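Local coordinates for probable n-acetylneuraminic acid outer membrane channel protein NANC (Escherichia coli, PDB 2WJR) that forms a monomeric, weakly anion-selective beta-barrel channel that lets N-acetylneuraminic acid cross the bacterial outer membrane, at residues L2-A14 against Y183-Y195. The protein carries 1 engineered substitution. Residues are numbered along the deposited sequence; the frame is centred on the assembly and turned at random.
Sequences LDVRGGYRSGSHA and YIEYDYLDRQGVY
Across the closure of the NanC beta-barrel, Asp3 and Arg5 of the first strand reach the side chains of Tyr183 and Glu185. The axes of strands 2-9 and 183-188 pass 9.1 Å apart at 37°, too far for direct pairing; strand 198-212 lies between them, antiparallel to both. Tyr183 OH donates to Asp3 OD1 at 2.6 Å, entering on the syn lone pair, and that oxygen lies in the ring plane. With chi1 at 63°, the Tyr183 ring sits between its own backbone N and carbonyl carbon, which brings the hydroxyl to Asp3. Arg5 crosses it at about a right angle, CD at the ring edge and CG 3.3 Å from Tyr183 OH. A phenylalanine in place of Tyr183 would probably leave Asp3 OD1 without this short bond and open a gap beside the Arg5 methylenes. Arg5 NH1 and Glu185 OE2 make only a long salt bridge, 3.8 Å, but a water links the same two atoms, and Glu185 OE1 also pairs with Arg207. Such charged side chains spanning a neighbouring strand fit the polar lining of a porin of the KdgM family. Nearer the extracellular end, Leu189 CD1 sits 3.4 Å above the centre of one face of the Arg9 guanidinium, whose nitrogens bind Glu16 and Glu203. On the extracellular side, the turn after strand 2-9 meets the short strand 193-195: Gly11 and Gly193 bring their CA atoms to 4.4 Å, and Val194 N donates to Ser12 OG at 169°, a nearly straight bond. Ser12 OG is gripped a second time by Glu203. His13 CB rests 3.8 Å from Tyr195 CE1, the two side chains lying side by side and pointing the same way with their rings oblique, while His13 ND1 is hydrogen-bonded to Tyr8 OH.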
ATOM      1  N   LEU A   2      -9.116  -8.335 -10.767  1.00 30.01           N
ATOM      2  CA  LEU A   2      -8.694  -7.120 -11.410  1.00 29.57           C
ATOM      3  C   LEU A   2      -9.263  -5.999 -10.585  1.00 28.65           C
ATOM      4  O   LEU A   2     -10.434  -6.005 -10.275  1.00 28.50           O
ATOM      5  CB  LEU A   2      -9.251  -7.060 -12.829  1.00 30.46           C
ATOM      6  CG  LEU A   2      -9.137  -5.771 -13.644  1.00 31.48           C
ATOM      7  CD1 LEU A   2      -7.708  -5.433 -13.956  1.00 33.64           C
ATOM      8  CD2 LEU A   2      -9.932  -5.925 -14.944  1.00 33.27           C
ATOM      9  N   ASP A   3      -8.420  -5.040 -10.220  1.00 27.49           N
ATOM     10  CA  ASP A   3      -8.864  -3.897  -9.434  1.00 26.45           C
ATOM     11  C   ASP A   3      -8.534  -2.630 -10.220  1.00 25.39           C
ATOM     12  O   ASP A   3      -7.425  -2.490 -10.754  1.00 24.59           O
ATOM     13  CB  ASP A   3      -8.156  -3.895  -8.076  1.00 26.71           C
ATOM     14  CG  ASP A   3      -8.790  -2.944  -7.075  1.00 27.14           C
ATOM     15  OD1 ASP A   3      -8.648  -1.704  -7.205  1.00 28.65           O
ATOM     16  OD2 ASP A   3      -9.399  -3.443  -6.115  1.00 31.04           O
ATOM     17  N   VAL A   4      -9.499  -1.720 -10.278  1.00 24.89           N
ATOM     18  CA  VAL A   4      -9.351  -0.423 -10.945  1.00 24.69           C
ATOM     19  C   VAL A   4      -9.720   0.634  -9.910  1.00 24.00           C
ATOM     20  O   VAL A   4     -10.751   0.524  -9.263  1.00 23.61           O
ATOM     21  CB  VAL A   4     -10.288  -0.298 -12.170  1.00 25.41           C
ATOM     22  CG1 VAL A   4     -10.101   1.057 -12.840  1.00 26.46           C
ATOM     23  CG2 VAL A   4     -10.018  -1.427 -13.181  1.00 26.23           C
ATOM     24  N   ARG A   5      -8.876   1.636  -9.725  1.00 23.88           N
ATOM     25  CA  ARG A   5      -9.106   2.603  -8.658  1.00 23.93           C
ATOM     26  C   ARG A   5      -8.715   3.978  -9.118  1.00 23.81           C
ATOM     27  O   ARG A   5      -7.673   4.150  -9.718  1.00 24.98           O
ATOM     28  CB  ARG A   5      -8.298   2.242  -7.399  1.00 24.02           C
ATOM     29  CG  ARG A   5      -8.681   3.036  -6.169  1.00 22.88           C
ATOM     30  CD  ARG A   5      -7.767   2.738  -4.991  1.00 22.18           C
ATOM     31  NE  ARG A   5      -6.415   3.194  -5.256  1.00 21.27           N
ATOM     32  CZ  ARG A   5      -5.346   2.882  -4.536  1.00 22.64           C
ATOM     33  NH1 ARG A   5      -5.449   2.105  -3.476  1.00 21.81           N
ATOM     34  NH2 ARG A   5      -4.162   3.357  -4.879  1.00 23.92           N
ATOM     35  N   GLY A   6      -9.563   4.946  -8.826  1.00 24.23           N
ATOM     36  CA  GLY A   6      -9.259   6.362  -9.083  1.00 24.78           C
ATOM     37  C   GLY A   6      -9.198   7.095  -7.761  1.00 24.48           C
ATOM     38  O   GLY A   6      -9.985   6.813  -6.872  1.00 24.69           O
ATOM     39  N   GLY A   7      -8.280   8.050  -7.639  1.00 25.51           N
ATOM     40  CA  GLY A   7      -8.113   8.780  -6.391  1.00 26.20           C
ATOM     41  C   GLY A   7      -7.752  10.235  -6.568  1.00 26.51           C
ATOM     42  O   GLY A   7      -7.091  10.594  -7.535  1.00 26.37           O
ATOM     43  N   TYR A   8      -8.202  11.053  -5.620  1.00 27.57           N
ATOM     44  CA  TYR A   8      -7.833  12.471  -5.555  1.00 28.43           C
ATOM     45  C   TYR A   8      -7.054  12.761  -4.277  1.00 28.36           C
ATOM     46  O   TYR A   8      -7.489  12.402  -3.190  1.00 28.48           O
ATOM     47  CB  TYR A   8      -9.081  13.370  -5.613  1.00 28.62           C
ATOM     48  CG  TYR A   8      -8.713  14.827  -5.389  1.00 31.20           C
ATOM     49  CD1 TYR A   8      -7.931  15.507  -6.315  1.00 34.32           C
ATOM     50  CD2 TYR A   8      -9.089  15.496  -4.233  1.00 34.98           C
ATOM     51  CE1 TYR A   8      -7.554  16.834  -6.113  1.00 36.87           C
ATOM     52  CE2 TYR A   8      -8.721  16.828  -4.019  1.00 37.47           C
ATOM     53  CZ  TYR A   8      -7.951  17.484  -4.967  1.00 37.89           C
ATOM     54  OH  TYR A   8      -7.564  18.788  -4.772  1.00 41.93           O
ATOM     55  N   ARG A   9      -5.919  13.445  -4.419  1.00 28.83           N
ATOM     56  CA  ARG A   9      -5.121  13.882  -3.297  1.00 29.38           C
ATOM     57  C   ARG A   9      -5.205  15.401  -3.120  1.00 29.88           C
ATOM     58  O   ARG A   9      -4.830  16.139  -4.033  1.00 29.06           O
ATOM     59  CB  ARG A   9      -3.675  13.473  -3.509  1.00 29.56           C
ATOM     60  CG  ARG A   9      -3.491  11.963  -3.575  1.00 32.08           C
ATOM     61  CD  ARG A   9      -2.352  11.597  -2.701  1.00 34.90           C
ATOM     62  NE  ARG A   9      -1.676  10.359  -3.031  1.00 36.28           N
ATOM     63  CZ  ARG A   9      -0.424  10.113  -2.673  1.00 37.26           C
ATOM     64  NH1 ARG A   9       0.278  11.037  -2.025  1.00 38.46           N
ATOM     65  NH2 ARG A   9       0.142   8.970  -2.987  1.00 38.78           N
ATOM     66  N   SER A  10      -5.643  15.824  -1.928  1.00 30.40           N
ATOM     67  CA  SER A  10      -6.062  17.214  -1.635  1.00 31.08           C
ATOM     68  C   SER A  10      -4.891  18.182  -1.454  1.00 31.72           C
ATOM     69  O   SER A  10      -4.991  19.359  -1.814  1.00 31.98           O
ATOM     70  CB  SER A  10      -6.946  17.241  -0.375  1.00 30.49           C
ATOM     71  N   GLY A  11      -3.795  17.698  -0.883  1.00 31.91           N
ATOM     72  CA  GLY A  11      -2.610  18.527  -0.654  1.00 32.15           C
ATOM     73  C   GLY A  11      -1.763  18.660  -1.908  1.00 32.53           C
ATOM     74  O   GLY A  11      -1.326  19.760  -2.287  1.00 32.79           O
ATOM     75  N   SER A  12      -1.543  17.530  -2.562  1.00 32.38           N
ATOM     76  CA  SER A  12      -0.830  17.499  -3.833  1.00 32.23           C
ATOM     77  C   SER A  12      -1.688  18.016  -4.989  1.00 32.35           C
ATOM     78  O   SER A  12      -1.168  18.302  -6.058  1.00 33.06           O
ATOM     79  CB  SER A  12      -0.337  16.088  -4.126  1.00 32.00           C
ATOM     80  OG  SER A  12       0.691  15.732  -3.224  1.00 30.90           O
ATOM     81  N   HIS A  13      -2.987  18.148  -4.768  1.00 32.68           N
ATOM     82  CA  HIS A  13      -3.910  18.559  -5.825  1.00 33.57           C
ATOM     83  C   HIS A  13      -3.657  17.706  -7.065  1.00 33.24           C
ATOM     84  O   HIS A  13      -3.339  18.210  -8.145  1.00 33.32           O
ATOM     85  CB  HIS A  13      -3.748  20.061  -6.113  1.00 34.17           C
ATOM     86  CG  HIS A  13      -4.855  20.644  -6.933  1.00 36.92           C
ATOM     87  ND1 HIS A  13      -6.183  20.523  -6.588  1.00 40.14           N
ATOM     88  CD2 HIS A  13      -4.826  21.386  -8.068  1.00 39.65           C
ATOM     89  CE1 HIS A  13      -6.926  21.148  -7.486  1.00 40.81           C
ATOM     90  NE2 HIS A  13      -6.126  21.685  -8.390  1.00 39.35           N
ATOM     91  N   ALA A  14      -3.774  16.390  -6.890  1.00 32.66           N
ATOM     92  CA  ALA A  14      -3.397  15.441  -7.936  1.00 32.17           C
ATOM     93  C   ALA A  14      -4.355  14.257  -7.989  1.00 32.21           C
ATOM     94  O   ALA A  14      -4.946  13.885  -6.970  1.00 31.50           O
ATOM     95  CB  ALA A  14      -1.985  14.948  -7.705  1.00 32.35           C
ATOM     96  N   TYR A 183     -15.964  -0.177  -4.228  1.00 25.70           N
ATOM     97  CA  TYR A 183     -15.563   0.335  -2.919  1.00 24.38           C
ATOM     98  C   TYR A 183     -15.267   1.819  -2.932  1.00 23.97           C
ATOM     99  O   TYR A 183     -14.976   2.410  -3.972  1.00 23.89           O
ATOM    100  CB  TYR A 183     -14.342  -0.420  -2.382  1.00 24.30           C
ATOM    101  CG  TYR A 183     -13.085  -0.298  -3.196  1.00 24.01           C
ATOM    102  CD1 TYR A 183     -12.804  -1.202  -4.220  1.00 24.06           C
ATOM    103  CD2 TYR A 183     -12.146   0.695  -2.924  1.00 24.18           C
ATOM    104  CE1 TYR A 183     -11.625  -1.102  -4.963  1.00 25.00           C
ATOM    105  CE2 TYR A 183     -10.969   0.794  -3.651  1.00 24.55           C
ATOM    106  CZ  TYR A 183     -10.707  -0.104  -4.663  1.00 23.35           C
ATOM    107  OH  TYR A 183      -9.546  -0.017  -5.394  1.00 25.38           O
ATOM    108  N   ILE A 184     -15.367   2.412  -1.758  1.00 23.96           N
ATOM    109  CA  ILE A 184     -14.913   3.781  -1.552  1.00 24.18           C
ATOM    110  C   ILE A 184     -13.860   3.759  -0.460  1.00 23.36           C
ATOM    111  O   ILE A 184     -13.828   2.845   0.356  1.00 23.49           O
ATOM    112  CB  ILE A 184     -16.075   4.722  -1.187  1.00 24.36           C
ATOM    113  CG1 ILE A 184     -16.756   4.288   0.099  1.00 25.39           C
ATOM    114  CG2 ILE A 184     -17.051   4.764  -2.338  1.00 25.33           C
ATOM    115  CD1 ILE A 184     -17.775   5.292   0.605  1.00 30.47           C
ATOM    116  N   GLU A 185     -13.009   4.768  -0.458  1.00 22.82           N
ATOM    117  CA  GLU A 185     -11.844   4.768   0.400  1.00 22.97           C
ATOM    118  C   GLU A 185     -11.464   6.183   0.770  1.00 22.23           C
ATOM    119  O   GLU A 185     -11.497   7.080  -0.064  1.00 22.59           O
ATOM    120  CB  GLU A 185     -10.681   4.057  -0.315  1.00 23.06           C
ATOM    121  CG  GLU A 185      -9.331   4.140   0.377  1.00 22.60           C
ATOM    122  CD  GLU A 185      -8.237   3.381  -0.353  1.00 24.49           C
ATOM    123  OE1 GLU A 185      -7.053   3.476   0.062  1.00 23.22           O
ATOM    124  OE2 GLU A 185      -8.557   2.684  -1.327  1.00 23.84           O
ATOM    125  N   TYR A 186     -11.128   6.373   2.037  1.00 22.06           N
ATOM    126  CA  TYR A 186     -10.522   7.608   2.490  1.00 21.71           C
ATOM    127  C   TYR A 186      -9.158   7.275   3.102  1.00 21.28           C
ATOM    128  O   TYR A 186      -9.042   6.360   3.924  1.00 20.58           O
ATOM    129  CB  TYR A 186     -11.416   8.344   3.508  1.00 22.01           C
ATOM    130  CG  TYR A 186     -10.629   9.416   4.239  1.00 22.82           C
ATOM    131  CD1 TYR A 186     -10.391  10.654   3.647  1.00 24.94           C
ATOM    132  CD2 TYR A 186     -10.077   9.172   5.495  1.00 23.14           C
ATOM    133  CE1 TYR A 186      -9.629  11.624   4.288  1.00 26.00           C
ATOM    134  CE2 TYR A 186      -9.317  10.133   6.140  1.00 24.53           C
ATOM    135  CZ  TYR A 186      -9.100  11.357   5.532  1.00 25.62           C
ATOM    136  OH  TYR A 186      -8.339  12.306   6.178  1.00 26.34           O
ATOM    137  N   ASP A 187      -8.126   8.006   2.687  1.00 20.69           N
ATOM    138  CA  ASP A 187      -6.817   7.884   3.312  1.00 20.90           C
ATOM    139  C   ASP A 187      -6.372   9.239   3.832  1.00 21.42           C
ATOM    140  O   ASP A 187      -6.686  10.282   3.240  1.00 22.14           O
ATOM    141  CB  ASP A 187      -5.758   7.372   2.333  1.00 20.89           C
ATOM    142  CG  ASP A 187      -6.307   6.388   1.363  1.00 22.14           C
ATOM    143  OD1 ASP A 187      -6.622   5.259   1.785  1.00 21.27           O
ATOM    144  OD2 ASP A 187      -6.443   6.746   0.175  1.00 23.42           O
ATOM    145  N   TYR A 188      -5.675   9.201   4.957  1.00 22.01           N
ATOM    146  CA  TYR A 188      -4.908  10.339   5.417  1.00 22.38           C
ATOM    147  C   TYR A 188      -3.432   9.959   5.334  1.00 22.21           C
ATOM    148  O   TYR A 188      -2.959   9.010   6.006  1.00 22.41           O
ATOM    149  CB  TYR A 188      -5.302  10.756   6.826  1.00 22.73           C
ATOM    150  CG  TYR A 188      -4.508  11.980   7.237  1.00 24.10           C
ATOM    151  CD1 TYR A 188      -3.598  11.923   8.285  1.00 24.52           C
ATOM    152  CD2 TYR A 188      -4.620  13.168   6.515  1.00 26.42           C
ATOM    153  CE1 TYR A 188      -2.848  13.037   8.647  1.00 26.37           C
ATOM    154  CE2 TYR A 188      -3.873  14.286   6.859  1.00 27.04           C
ATOM    155  CZ  TYR A 188      -2.983  14.207   7.921  1.00 28.22           C
ATOM    156  OH  TYR A 188      -2.232  15.306   8.253  1.00 34.23           O
ATOM    157  N   LEU A 189      -2.700  10.677   4.482  1.00 21.52           N
ATOM    158  CA  LEU A 189      -1.315  10.328   4.201  1.00 21.55           C
ATOM    159  C   LEU A 189      -0.300  11.266   4.890  1.00 21.96           C
ATOM    160  O   LEU A 189       0.802  11.486   4.387  1.00 22.25           O
ATOM    161  CB  LEU A 189      -1.120  10.294   2.696  1.00 21.39           C
ATOM    162  CG  LEU A 189      -2.100   9.368   1.970  1.00 22.10           C
ATOM    163  CD1 LEU A 189      -1.819   9.423   0.473  1.00 23.08           C
ATOM    164  CD2 LEU A 189      -2.011   7.910   2.485  1.00 20.28           C
ATOM    165  N   ASP A 190      -0.678  11.767   6.064  1.00 22.86           N
ATOM    166  CA  ASP A 190       0.182  12.627   6.881  1.00 23.23           C
ATOM    167  C   ASP A 190       0.356  13.959   6.109  1.00 23.29           C
ATOM    168  O   ASP A 190      -0.319  14.201   5.118  1.00 22.22           O
ATOM    169  CB  ASP A 190       1.522  11.905   7.131  1.00 23.49           C
ATOM    170  CG  ASP A 190       2.227  12.356   8.404  1.00 26.02           C
ATOM    171  OD1 ASP A 190       2.453  13.589   8.581  1.00 27.92           O
ATOM    172  OD2 ASP A 190       2.614  11.467   9.197  1.00 27.46           O
ATOM    173  N   ARG A 191       1.249  14.819   6.562  1.00 24.14           N
ATOM    174  CA  ARG A 191       1.487  16.074   5.841  1.00 24.86           C
ATOM    175  C   ARG A 191       2.516  15.858   4.735  1.00 24.94           C
ATOM    176  O   ARG A 191       3.600  16.419   4.776  1.00 24.73           O
ATOM    177  CB  ARG A 191       1.950  17.142   6.821  1.00 25.30           C
ATOM    178  CG  ARG A 191       0.906  17.471   7.884  1.00 27.03           C
ATOM    179  CD  ARG A 191       1.309  18.763   8.634  1.00 30.87           C
ATOM    180  NE  ARG A 191       1.277  19.890   7.700  1.00 34.52           N
ATOM    181  CZ  ARG A 191       0.159  20.510   7.298  1.00 37.17           C
ATOM    182  NH1 ARG A 191       0.222  21.524   6.428  1.00 39.58           N
ATOM    183  NH2 ARG A 191      -1.026  20.153   7.779  1.00 38.16           N
ATOM    184  N   GLN A 192       2.157  15.048   3.739  1.00 24.62           N
ATOM    185  CA  GLN A 192       3.092  14.627   2.701  1.00 24.85           C
ATOM    186  C   GLN A 192       2.696  15.147   1.321  1.00 25.37           C
ATOM    187  O   GLN A 192       3.278  14.738   0.304  1.00 25.15           O
ATOM    188  CB  GLN A 192       3.203  13.094   2.671  1.00 24.32           C
ATOM    189  CG  GLN A 192       4.020  12.538   3.813  1.00 22.92           C
ATOM    190  CD  GLN A 192       4.341  11.058   3.662  1.00 22.06           C
ATOM    191  OE1 GLN A 192       5.465  10.693   3.334  1.00 23.47           O
ATOM    192  NE2 GLN A 192       3.346  10.198   3.904  1.00 20.37           N
ATOM    193  N   GLY A 193       1.724  16.052   1.292  1.00 26.43           N
ATOM    194  CA  GLY A 193       1.317  16.669   0.041  1.00 27.54           C
ATOM    195  C   GLY A 193       2.427  17.612  -0.410  1.00 28.99           C
ATOM    196  O   GLY A 193       3.113  18.235   0.425  1.00 28.17           O
ATOM    197  N   VAL A 194       2.632  17.658  -1.722  1.00 30.57           N
ATOM    198  CA  VAL A 194       3.598  18.549  -2.352  1.00 32.20           C
ATOM    199  C   VAL A 194       2.882  19.197  -3.530  1.00 34.11           C
ATOM    200  O   VAL A 194       2.340  18.502  -4.393  1.00 33.82           O
ATOM    201  CB  VAL A 194       4.856  17.804  -2.864  1.00 32.42           C
ATOM    202  CG1 VAL A 194       5.859  18.790  -3.475  1.00 31.98           C
ATOM    203  CG2 VAL A 194       5.513  17.020  -1.728  1.00 31.52           C
ATOM    204  N   TYR A 195       2.858  20.526  -3.532  1.00 36.09           N
ATOM    205  CA  TYR A 195       2.216  21.302  -4.584  1.00 37.64           C
ATOM    206  C   TYR A 195       3.187  22.399  -5.011  1.00 38.87           C
ATOM    207  O   TYR A 195       3.506  23.277  -4.217  1.00 38.32           O
ATOM    208  CB  TYR A 195       0.915  21.898  -4.056  1.00 37.88           C
ATOM    209  CG  TYR A 195       0.072  22.618  -5.086  1.00 40.68           C
ATOM    210  CD1 TYR A 195      -0.405  21.958  -6.221  1.00 43.53           C
ATOM    211  CD2 TYR A 195      -0.275  23.961  -4.914  1.00 43.33           C
ATOM    212  CE1 TYR A 195      -1.187  22.625  -7.163  1.00 44.82           C
ATOM    213  CE2 TYR A 195      -1.055  24.629  -5.849  1.00 44.47           C
ATOM    214  CZ  TYR A 195      -1.505  23.958  -6.968  1.00 45.49           C
ATOM    215  OH  TYR A 195      -2.285  24.619  -7.888  1.00 47.81           O
TER
HETATM  216  O   HOH W   1      -7.731   0.362  -2.204  1.00 32.62           O